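Local structure of GTPase-activating protein BEM3 (Saccharomyces cerevisiae S288C, 6FSF) at residues K59-D64 / P80-F85. The protein acts as a GTPase-activating protein for Cdc42 and, less efficiently, Rho1, and is represented here by its tandem PX and PH domains. Numbering follows the deposited sequence.
Sequences KVRELD and PDRQLF
Arg-61 reaches from helix 57-70 of the PX domain to the short 3-10 turn at Arg-82, in the proline-rich loop that leads to helix 90-107, and every close contact across the two segments runs through this side chain. Its chain is extended from CG to NE, which carries the guanidinium clear of the helix. There it stacks on the guanidinium of Arg-82, centres 4.6 Å apart and planes tilted by 29°. Arg-82 folds back at chi3 (70°), bringing its NH1 within 3.7 Å of Arg-61 NE, while its CG sits over one face of the Arg-61 group. Backbone carbonyls meet the edge of that group: Pro-80 O lies 3.5 Å from Arg-61 NH2 and Asp-81 O 4.0 Å from the same nitrogen. Phe-85 adds a glancing touch, CD2 to Arg-61 NH2 at 4.0 Å. Pro-80, just before the turn, packs on Ile-99 and Leu-100 of helix 90-107, and Leu-84 O accepts a hydrogen bond from Arg-96. With an alanine here instead of Arg-61, the Arg-82 guanidinium, its stacking partner gone, is likely to turn more freely, and the Pro-80 and Asp-81 carbonyls would probably miss the positive group beside them. Two like charges lie close together in this tilted stack; the carbonyl oxygens may partly offset that of Arg-61, and solvent at this surface may ease the rest.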
loop_
_atom_site.group_PDB
_atom_site.type_symbol
_atom_site.label_atom_id
_atom_site.label_comp_id
_atom_site.label_asym_id
_atom_site.label_seq_id
_atom_site.Cartn_x
_atom_site.Cartn_y
_atom_site.Cartn_z
ATOM N N LYS A 59 6.959 -11.772 5.510
ATOM C CA LYS A 59 8.242 -11.757 4.810
ATOM C C LYS A 59 9.051 -10.520 5.175
ATOM O O LYS A 59 10.284 -10.577 5.264
ATOM C CB LYS A 59 8.029 -11.810 3.298
ATOM C CG LYS A 59 7.324 -13.054 2.788
ATOM C CD LYS A 59 7.495 -13.185 1.276
ATOM C CE LYS A 59 6.373 -13.996 0.637
ATOM N NZ LYS A 59 5.313 -13.120 0.061
ATOM N N VAL A 60 8.372 -9.388 5.377
ATOM C CA VAL A 60 9.057 -8.156 5.760
ATOM C C VAL A 60 9.736 -8.327 7.113
ATOM O O VAL A 60 10.905 -7.963 7.292
ATOM C CB VAL A 60 8.067 -6.977 5.770
ATOM C CG1 VAL A 60 8.691 -5.754 6.426
ATOM C CG2 VAL A 60 7.612 -6.655 4.353
ATOM N N ARG A 61 9.011 -8.886 8.085
ATOM C CA ARG A 61 9.597 -9.107 9.402
ATOM C C ARG A 61 10.718 -10.134 9.348
ATOM O O ARG A 61 11.685 -10.039 10.114
ATOM C CB ARG A 61 8.519 -9.555 10.391
ATOM C CG ARG A 61 7.326 -8.622 10.485
ATOM C CD ARG A 61 6.375 -9.056 11.589
ATOM N NE ARG A 61 5.169 -8.234 11.623
ATOM C CZ ARG A 61 5.104 -7.025 12.169
ATOM N NH1 ARG A 61 6.182 -6.490 12.726
ATOM N NH2 ARG A 61 3.964 -6.348 12.154
ATOM N N GLU A 62 10.609 -11.116 8.451
ATOM C CA GLU A 62 11.642 -12.140 8.331
ATOM C C GLU A 62 12.981 -11.529 7.936
ATOM O O GLU A 62 14.013 -11.819 8.551
ATOM C CB GLU A 62 11.211 -13.201 7.321
ATOM C CG GLU A 62 12.343 -14.093 6.843
ATOM C CD GLU A 62 11.845 -15.289 6.066
ATOM O OE1 GLU A 62 11.177 -16.150 6.676
ATOM O OE2 GLU A 62 12.109 -15.366 4.847
ATOM N N LEU A 63 12.984 -10.682 6.903
ATOM C CA LEU A 63 14.218 -10.003 6.519
ATOM C C LEU A 63 14.705 -9.084 7.632
ATOM O O LEU A 63 15.915 -8.973 7.873
ATOM C CB LEU A 63 14.007 -9.215 5.228
ATOM C CG LEU A 63 15.190 -8.335 4.810
ATOM C CD1 LEU A 63 16.380 -9.188 4.397
ATOM C CD2 LEU A 63 14.785 -7.381 3.701
ATOM N N ASP A 64 13.775 -8.419 8.321
ATOM C CA ASP A 64 14.143 -7.583 9.458
ATOM C C ASP A 64 14.817 -8.404 10.550
ATOM O O ASP A 64 15.837 -7.984 11.108
ATOM C CB ASP A 64 12.904 -6.875 10.007
ATOM C CG ASP A 64 13.228 -5.939 11.156
ATOM O OD1 ASP A 64 13.838 -4.881 10.902
ATOM O OD2 ASP A 64 12.865 -6.256 12.305
ATOM N N PRO A 80 6.562 -1.135 11.476
ATOM C CA PRO A 80 5.280 -0.793 12.096
ATOM C C PRO A 80 4.828 -1.885 13.053
ATOM O O PRO A 80 5.119 -3.068 12.865
ATOM C CB PRO A 80 4.328 -0.660 10.901
ATOM C CG PRO A 80 4.999 -1.376 9.783
ATOM C CD PRO A 80 6.464 -1.188 10.007
ATOM N N ASP A 81 4.107 -1.468 14.091
ATOM C CA ASP A 81 3.692 -2.388 15.141
ATOM C C ASP A 81 2.729 -3.438 14.596
ATOM O O ASP A 81 2.031 -3.221 13.601
ATOM C CB ASP A 81 3.040 -1.612 16.288
ATOM C CG ASP A 81 2.776 -2.478 17.503
ATOM O OD1 ASP A 81 3.361 -3.578 17.590
ATOM O OD2 ASP A 81 1.989 -2.056 18.377
ATOM N N ARG A 82 2.701 -4.594 15.264
ATOM C CA ARG A 82 1.813 -5.678 14.859
ATOM C C ARG A 82 0.344 -5.312 15.022
ATOM O O ARG A 82 -0.508 -5.910 14.358
ATOM C CB ARG A 82 2.126 -6.942 15.662
ATOM C CG ARG A 82 3.599 -7.325 15.673
ATOM C CD ARG A 82 3.828 -8.624 16.426
ATOM N NE ARG A 82 3.304 -9.774 15.697
ATOM C CZ ARG A 82 4.036 -10.549 14.906
ATOM N NH1 ARG A 82 5.329 -10.299 14.748
ATOM N NH2 ARG A 82 3.482 -11.576 14.277
ATOM N N GLN A 83 0.029 -4.345 15.889
ATOM C CA GLN A 83 -1.359 -3.928 16.074
ATOM C C GLN A 83 -1.897 -3.185 14.858
ATOM O O GLN A 83 -3.111 -3.170 14.631
ATOM C CB GLN A 83 -1.486 -3.052 17.321
ATOM C CG GLN A 83 -1.672 -3.823 18.624
ATOM C CD GLN A 83 -0.437 -4.601 19.037
ATOM O OE1 GLN A 83 0.659 -4.371 18.525
ATOM N NE2 GLN A 83 -0.609 -5.526 19.972
ATOM N N LEU A 84 -1.018 -2.561 14.071
ATOM C CA LEU A 84 -1.439 -1.898 12.844
ATOM C C LEU A 84 -1.931 -2.879 11.788
ATOM O O LEU A 84 -2.520 -2.443 10.793
ATOM C CB LEU A 84 -0.288 -1.062 12.280
ATOM C CG LEU A 84 0.155 0.144 13.112
ATOM C CD1 LEU A 84 1.387 0.800 12.509
ATOM C CD2 LEU A 84 -0.977 1.148 13.234
ATOM N N PHE A 85 -1.709 -4.181 11.980
ATOM C CA PHE A 85 -2.110 -5.208 11.028
ATOM C C PHE A 85 -3.145 -6.168 11.604
ATOM O O PHE A 85 -3.324 -7.267 11.068
ATOM C CB PHE A 85 -0.887 -5.995 10.549
ATOM C CG PHE A 85 0.051 -5.205 9.683
ATOM C CD1 PHE A 85 -0.061 -5.243 8.302
ATOM C CD2 PHE A 85 1.052 -4.431 10.246
ATOM C CE1 PHE A 85 0.804 -4.522 7.499
ATOM C CE2 PHE A 85 1.920 -3.707 9.451
ATOM C CZ PHE A 85 1.797 -3.752 8.075
#